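Local coordinates for protein cytochrome P450 (CYP102L1) (PDB 6N6Q) that binds heme (iron protoporphyrin IX) and, as a cytochrome P450 from a mycobacteriophage, probably acts as a monooxygenase, at residues A99-E104 against G415-I420; A92-F97 against E103-K108. All blocks are in the same frame, centred on the assembly; numbering follows the deposited sequence.

Contact 1. Residues A99-E104 against G415-I420; sequences AYNSEE and GERACI. With HEM (protoporphyrin IX containing Fe), chain E; CAC (cacodylate ion), chain F.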
# COMPACT_ATOMS: atom_id res chain seq x y z
N ALA A 99 4.28 -8.46 12.62
CA ALA A 99 5.03 -9.35 13.49
C ALA A 99 6.41 -8.77 13.80
O ALA A 99 7.01 -8.08 12.98
CB ALA A 99 5.18 -10.73 12.86
N TYR A 100 6.90 -9.07 15.00
CA TYR A 100 8.26 -8.70 15.35
C TYR A 100 9.25 -9.59 14.59
O TYR A 100 8.91 -10.66 14.09
CB TYR A 100 8.49 -8.83 16.85
CG TYR A 100 7.55 -8.00 17.69
CD1 TYR A 100 7.60 -6.61 17.66
CD2 TYR A 100 6.61 -8.60 18.53
CE1 TYR A 100 6.74 -5.85 18.43
CE2 TYR A 100 5.75 -7.85 19.30
CZ TYR A 100 5.82 -6.47 19.25
OH TYR A 100 4.96 -5.72 20.02
N ASN A 101 10.50 -9.11 14.51
CA ASN A 101 11.52 -9.88 13.82
C ASN A 101 11.81 -11.20 14.53
O ASN A 101 12.11 -12.20 13.88
CB ASN A 101 12.80 -9.05 13.69
CG ASN A 101 12.56 -7.72 13.02
OD1 ASN A 101 12.39 -7.64 11.80
ND2 ASN A 101 12.56 -6.65 13.81
N SER A 102 11.72 -11.21 15.87
CA SER A 102 12.04 -12.41 16.64
C SER A 102 10.94 -13.46 16.60
O SER A 102 11.22 -14.64 16.82
CB SER A 102 12.33 -12.03 18.09
OG SER A 102 11.21 -11.39 18.68
N GLU A 103 9.70 -13.06 16.34
CA GLU A 103 8.59 -14.01 16.33
C GLU A 103 8.79 -15.05 15.23
O GLU A 103 9.03 -14.71 14.07
CB GLU A 103 7.26 -13.28 16.14
CG GLU A 103 6.73 -12.66 17.42
CD GLU A 103 5.47 -11.85 17.19
OE1 GLU A 103 5.34 -11.23 16.12
OE2 GLU A 103 4.60 -11.84 18.10
N GLU A 104 8.70 -16.33 15.61
CA GLU A 104 8.91 -17.43 14.68
C GLU A 104 7.91 -17.40 13.52
O GLU A 104 8.20 -17.95 12.46
CB GLU A 104 8.82 -18.76 15.42
CG GLU A 104 9.37 -19.96 14.65
CD GLU A 104 9.07 -21.27 15.35
OE1 GLU A 104 8.11 -21.32 16.15
OE2 GLU A 104 9.79 -22.26 15.11
N GLY A 415 15.29 -4.19 2.51
CA GLY A 415 15.69 -5.34 3.29
C GLY A 415 14.78 -6.53 3.12
O GLY A 415 13.87 -6.57 2.28
N GLU A 416 15.04 -7.55 3.95
CA GLU A 416 14.24 -8.77 3.92
C GLU A 416 12.78 -8.51 4.27
O GLU A 416 11.91 -9.29 3.86
CB GLU A 416 14.83 -9.82 4.86
CG GLU A 416 15.02 -9.33 6.29
CD GLU A 416 15.52 -10.42 7.22
OE1 GLU A 416 15.67 -10.15 8.43
OE2 GLU A 416 15.75 -11.55 6.74
N ARG A 417 12.49 -7.45 5.01
CA ARG A 417 11.12 -7.07 5.34
C ARG A 417 10.62 -5.92 4.47
O ARG A 417 9.80 -5.12 4.92
CB ARG A 417 11.00 -6.73 6.82
CG ARG A 417 11.37 -7.88 7.73
CD ARG A 417 10.70 -7.78 9.08
NE ARG A 417 9.24 -7.78 8.99
CZ ARG A 417 8.43 -7.78 10.04
NH1 ARG A 417 8.93 -7.78 11.27
NH2 ARG A 417 7.12 -7.78 9.86
N ALA A 418 11.12 -5.82 3.24
CA ALA A 418 10.49 -4.95 2.26
C ALA A 418 9.18 -5.58 1.80
O ALA A 418 8.80 -6.68 2.22
CB ALA A 418 11.43 -4.70 1.09
N CYS A 419 8.47 -4.87 0.93
CA CYS A 419 7.11 -5.28 0.56
C CYS A 419 7.12 -6.59 -0.22
O CYS A 419 7.65 -6.65 -1.34
CB CYS A 419 6.44 -4.19 -0.26
SG CYS A 419 4.81 -4.68 -0.85
N ILE A 420 6.51 -7.63 0.36
CA ILE A 420 6.40 -8.90 -0.34
C ILE A 420 5.47 -8.80 -1.54
O ILE A 420 5.54 -9.64 -2.46
CB ILE A 420 5.93 -10.01 0.62
CG1 ILE A 420 6.21 -11.39 0.03
CG2 ILE A 420 4.46 -9.86 0.93
CD1 ILE A 420 5.72 -12.54 0.89
CHA HEM E . 5.49 -4.30 3.45
CHB HEM E . 4.42 -0.46 0.66
CHC HEM E . 1.20 -3.15 -1.81
CHD HEM E . 1.75 -6.71 1.46
C1A HEM E . 5.51 -3.03 2.90
C2A HEM E . 6.39 -1.93 3.28
C3A HEM E . 6.09 -0.88 2.51
C4A HEM E . 5.02 -1.26 1.61
CMA HEM E . 6.78 0.50 2.58
CAA HEM E . 7.47 -1.96 4.37
CBA HEM E . 6.82 -1.62 5.71
CGA HEM E . 7.86 -1.45 6.78
O1A HEM E . 9.08 -1.48 6.47
O2A HEM E . 7.47 -1.29 7.97
C1B HEM E . 3.50 -0.87 -0.29
C2B HEM E . 3.04 -0.09 -1.42
C3B HEM E . 2.15 -0.83 -2.11
C4B HEM E . 2.02 -2.11 -1.42
CMB HEM E . 3.55 1.34 -1.72
CAB HEM E . 1.35 -0.49 -3.40
CBB HEM E . 1.41 0.67 -4.05
C1C HEM E . 1.08 -4.37 -1.17
C2C HEM E . 0.28 -5.50 -1.60
C3C HEM E . 0.42 -6.49 -0.71
C4C HEM E . 1.32 -6.02 0.34
CMC HEM E . -0.59 -5.57 -2.87
CAC HEM E . -0.29 -7.86 -0.85
CBC HEM E . -0.12 -8.85 0.02
C1D HEM E . 2.81 -6.38 2.28
C2D HEM E . 3.34 -7.18 3.37
C3D HEM E . 4.37 -6.52 3.91
C4D HEM E . 4.54 -5.27 3.19
CMD HEM E . 2.80 -8.55 3.83
CAD HEM E . 5.23 -6.99 5.11
CBD HEM E . 6.34 -7.92 4.61
CGD HEM E . 7.23 -8.31 5.76
O1D HEM E . 7.80 -9.43 5.73
O2D HEM E . 7.38 -7.50 6.72
NA HEM E . 4.69 -2.58 1.88
NB HEM E . 2.85 -2.09 -0.32
NC HEM E . 1.69 -4.73 0.02
ND HEM E . 3.57 -5.23 2.20
FE HEM E . 3.10 -3.60 1.03
AS CAC F . 11.90 -7.25 17.50
O1 CAC F . 11.85 -8.96 17.21
O2 CAC F . 11.44 -6.10 16.30
C1 CAC F . 10.89 -6.91 19.09
C2 CAC F . 13.67 -6.84 18.11

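Contact 2. Residues A92-F97 against E103-K108; sequences AGDGMF and EENWRK. With HEM (protoporphyrin IX containing Fe), chain E.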
# COMPACT_ATOMS: atom_id res chain seq x y z
N ALA A 92 -4.23 -7.40 13.03
CA ALA A 92 -3.49 -8.35 12.21
C ALA A 92 -2.60 -9.29 13.02
O ALA A 92 -1.99 -10.19 12.43
CB ALA A 92 -2.64 -7.60 11.18
N GLY A 93 -2.51 -9.11 14.34
CA GLY A 93 -1.76 -10.02 15.18
C GLY A 93 -0.31 -10.15 14.75
O GLY A 93 0.38 -9.16 14.48
N ASP A 94 0.16 -11.39 14.68
CA ASP A 94 1.52 -11.68 14.24
C ASP A 94 1.60 -11.97 12.75
O ASP A 94 2.36 -12.85 12.32
CB ASP A 94 2.11 -12.83 15.06
CG ASP A 94 1.32 -14.12 14.91
OD1 ASP A 94 0.19 -14.08 14.37
OD2 ASP A 94 1.83 -15.17 15.35
N GLY A 95 0.82 -11.27 11.94
CA GLY A 95 0.95 -11.37 10.50
C GLY A 95 2.26 -10.79 10.01
O GLY A 95 2.98 -10.10 10.74
N MET A 96 2.57 -11.06 8.74
CA MET A 96 3.86 -10.67 8.19
C MET A 96 4.12 -9.17 8.33
O MET A 96 5.28 -8.75 8.42
CB MET A 96 3.95 -11.07 6.72
CG MET A 96 4.23 -12.54 6.48
SD MET A 96 4.63 -12.92 4.76
CE MET A 96 6.06 -11.88 4.52
N PHE A 97 3.07 -8.36 8.37
CA PHE A 97 3.26 -6.91 8.38
C PHE A 97 3.50 -6.38 9.79
O PHE A 97 4.29 -5.45 9.98
CB PHE A 97 2.05 -6.23 7.74
CG PHE A 97 2.27 -4.79 7.37
CD1 PHE A 97 3.39 -4.40 6.66
CD2 PHE A 97 1.34 -3.83 7.72
CE1 PHE A 97 3.59 -3.07 6.31
CE2 PHE A 97 1.53 -2.50 7.38
CZ PHE A 97 2.66 -2.12 6.68
N GLU A 103 9.70 -13.06 16.34
CA GLU A 103 8.59 -14.01 16.33
C GLU A 103 8.79 -15.05 15.23
O GLU A 103 9.03 -14.71 14.07
CB GLU A 103 7.26 -13.28 16.14
CG GLU A 103 6.73 -12.66 17.42
CD GLU A 103 5.47 -11.85 17.19
OE1 GLU A 103 5.34 -11.23 16.12
OE2 GLU A 103 4.60 -11.84 18.10
N GLU A 104 8.70 -16.33 15.61
CA GLU A 104 8.91 -17.43 14.68
C GLU A 104 7.91 -17.40 13.52
O GLU A 104 8.20 -17.95 12.46
CB GLU A 104 8.82 -18.76 15.42
CG GLU A 104 9.37 -19.96 14.65
CD GLU A 104 9.07 -21.27 15.35
OE1 GLU A 104 8.11 -21.32 16.15
OE2 GLU A 104 9.79 -22.26 15.11
N ASN A 105 6.76 -16.77 13.71
CA ASN A 105 5.75 -16.72 12.66
C ASN A 105 6.08 -15.73 11.54
O ASN A 105 5.45 -15.81 10.48
CB ASN A 105 4.38 -16.39 13.26
CG ASN A 105 3.58 -17.62 13.59
OD1 ASN A 105 3.79 -18.69 13.01
ND2 ASN A 105 2.65 -17.49 14.53
N TRP A 106 7.03 -14.82 11.74
CA TRP A 106 7.41 -13.98 10.61
C TRP A 106 8.29 -14.75 9.64
O TRP A 106 8.09 -14.68 8.42
CB TRP A 106 8.13 -12.70 11.05
CG TRP A 106 8.62 -11.99 9.83
CD1 TRP A 106 7.91 -11.14 9.03
CD2 TRP A 106 9.91 -12.11 9.22
NE1 TRP A 106 8.68 -10.71 7.98
CE2 TRP A 106 9.91 -11.30 8.07
CE3 TRP A 106 11.07 -12.83 9.54
CZ2 TRP A 106 11.03 -11.18 7.24
CZ3 TRP A 106 12.17 -12.71 8.72
CH2 TRP A 106 12.14 -11.89 7.58
N ARG A 107 9.30 -15.46 10.15
CA ARG A 107 10.21 -16.17 9.26
C ARG A 107 9.52 -17.33 8.57
O ARG A 107 9.72 -17.56 7.37
CB ARG A 107 11.43 -16.66 10.04
CG ARG A 107 12.55 -17.17 9.15
CD ARG A 107 13.45 -18.14 9.89
NE ARG A 107 12.69 -19.24 10.47
CZ ARG A 107 12.26 -20.29 9.78
NH1 ARG A 107 12.52 -20.39 8.48
NH2 ARG A 107 11.57 -21.25 10.39
N LYS A 108 8.69 -18.08 9.31
CA LYS A 108 7.93 -19.17 8.70
C LYS A 108 7.07 -18.66 7.55
O LYS A 108 7.19 -19.13 6.41
CB LYS A 108 7.07 -19.86 9.76
CG LYS A 108 7.85 -20.72 10.74
CD LYS A 108 6.91 -21.40 11.73
CE LYS A 108 5.87 -22.25 11.01
NZ LYS A 108 4.95 -22.94 11.95
CHA HEM E . 5.49 -4.30 3.45
CHB HEM E . 4.42 -0.46 0.66
CHC HEM E . 1.20 -3.15 -1.81
CHD HEM E . 1.75 -6.71 1.46
C1A HEM E . 5.51 -3.03 2.90
C2A HEM E . 6.39 -1.93 3.28
C3A HEM E . 6.09 -0.88 2.51
C4A HEM E . 5.02 -1.26 1.61
CMA HEM E . 6.78 0.50 2.58
CAA HEM E . 7.47 -1.96 4.37
CBA HEM E . 6.82 -1.62 5.71
CGA HEM E . 7.86 -1.45 6.78
O1A HEM E . 9.08 -1.48 6.47
O2A HEM E . 7.47 -1.29 7.97
C1B HEM E . 3.50 -0.87 -0.29
C2B HEM E . 3.04 -0.09 -1.42
C3B HEM E . 2.15 -0.83 -2.11
C4B HEM E . 2.02 -2.11 -1.42
CMB HEM E . 3.55 1.34 -1.72
CAB HEM E . 1.35 -0.49 -3.40
CBB HEM E . 1.41 0.67 -4.05
C1C HEM E . 1.08 -4.37 -1.17
C2C HEM E . 0.28 -5.50 -1.60
C3C HEM E . 0.42 -6.49 -0.71
C4C HEM E . 1.32 -6.02 0.34
CMC HEM E . -0.59 -5.57 -2.87
CAC HEM E . -0.29 -7.86 -0.85
CBC HEM E . -0.12 -8.85 0.02
C1D HEM E . 2.81 -6.38 2.28
C2D HEM E . 3.34 -7.18 3.37
C3D HEM E . 4.37 -6.52 3.91
C4D HEM E . 4.54 -5.27 3.19
CMD HEM E . 2.80 -8.55 3.83
CAD HEM E . 5.23 -6.99 5.11
CBD HEM E . 6.34 -7.92 4.61
CGD HEM E . 7.23 -8.31 5.76
O1D HEM E . 7.80 -9.43 5.73
O2D HEM E . 7.38 -7.50 6.72
NA HEM E . 4.69 -2.58 1.88
NB HEM E . 2.85 -2.09 -0.32
NC HEM E . 1.69 -4.73 0.02
ND HEM E . 3.57 -5.23 2.20
FE HEM E . 3.10 -3.60 1.03
O HOH W 1 3.96 -13.68 10.20

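Contact 1. Residues A99-E104 against G415-I420
Arg417 leaves its loop with CG turned away from its own carbonyl carbon (chi1 -60°) and then bends at chi3 (60°), which swings the guanidinium between a heme propionate and the backbone of Ala99. Its NH1 gives a nearly straight hydrogen bond to Ala99 O (2.6 Å, 160° at the hydrogen), the oxygen lying almost in the guanidinium plane; NH2 adds a weak second bond to the same carbonyl. Another edge of the group serves the propionate: NE reaches heme O2D at 2.9 Å and NH2 reaches that oxygen at 3.2 Å. Gripped at two edges, the guanidinium has little freedom to rotate, and it probably offsets the propionate charge. Asn101 crosses the arginine side chain at a slant, its amide almost perpendicular to the guanidinium and OD1 3.2 Å from Arg417 CD. Its ND2 faces elsewhere, bonded to Lys79 O and weakly to a cacodylate ion, probably from the crystallisation liquor, whose O1 also accepts from Ser102 N at 2.6 Å. The Ala99-Glu104 loop is braced from within by Tyr100 N, which bonds Glu103 OE1 at 2.9 Å from above the carboxylate plane. Beyond Arg417 a type I turn from Gly415 to Ala418, closed by Ala418 N to Gly415 O, leads to Cys419, whose SG lies 2.8 Å from the heme FE, consistent with its being the proximal cysteine ligand. Phe412, Gly415, Arg417 and Cys419 follow the spacing of the cytochrome P450 signature, the cysteine-ligand loop whose arginine binds a heme propionate.

Contact 2. Residues A92-F97 against E103-K108
The tryptophan of the P450 C helix, Trp106, packs here beside Met96 in the loop leading to that helix, and both reach one heme propionate. With its ring carried anti to the backbone N (chi1 174°), Trp106 points NE1 at heme O1D in a short, nearly straight hydrogen bond (2.7 Å, 162°). Met96 O sits at the same indole edge, 3.6 Å from Trp106 CD1, and the bend at the end of the Met96 chain brings CE to 3.2 Å from heme O1D. Further from the heme, Asn105 ND2 donates to Asp94 OD2 (2.6 Å, 159°), meeting the carboxylate on its syn side but somewhat out of its plane. A water donates to both Asp94 O and Asn105 O, tying the two backbones together. Asp94 CB also packs 3.8 Å from OE1 of Glu103, whose carboxylate is salt-bridged to Arg89. Asp94 lies in a type II' turn from Ala92 to Gly95 that follows helix 89-92. That loop is wedged between helix 104-113, where Met96 touches Ala109, His110 and Leu113, and helix 265-296, whose Asn270 holds Asp94 OD1 and whose Gln271 OE1 accepts from Met96 N.

Overall arrangement
Contacts 1 and 2 lie side by side, their centres about 7 Å apart, at the propionate edge of the heme. Along the chain come 92-97, then 99-104, then the start of helix 104-113, so Glu103 and Glu104 belong to both contacts; segment 415-420 arrives some 310 residues later, just before helix 422-439. Arg417 joins them: its guanidinium makes a cation-pi contact with Trp106 and a weak hydrogen bond to Met96 O. One propionate is thereby held by the cysteine-ligand loop and by the C helix together, with Lys79 also bonded to the heme. Elements distant in sequence thus converge on the cofactor, probably helping to fix its position.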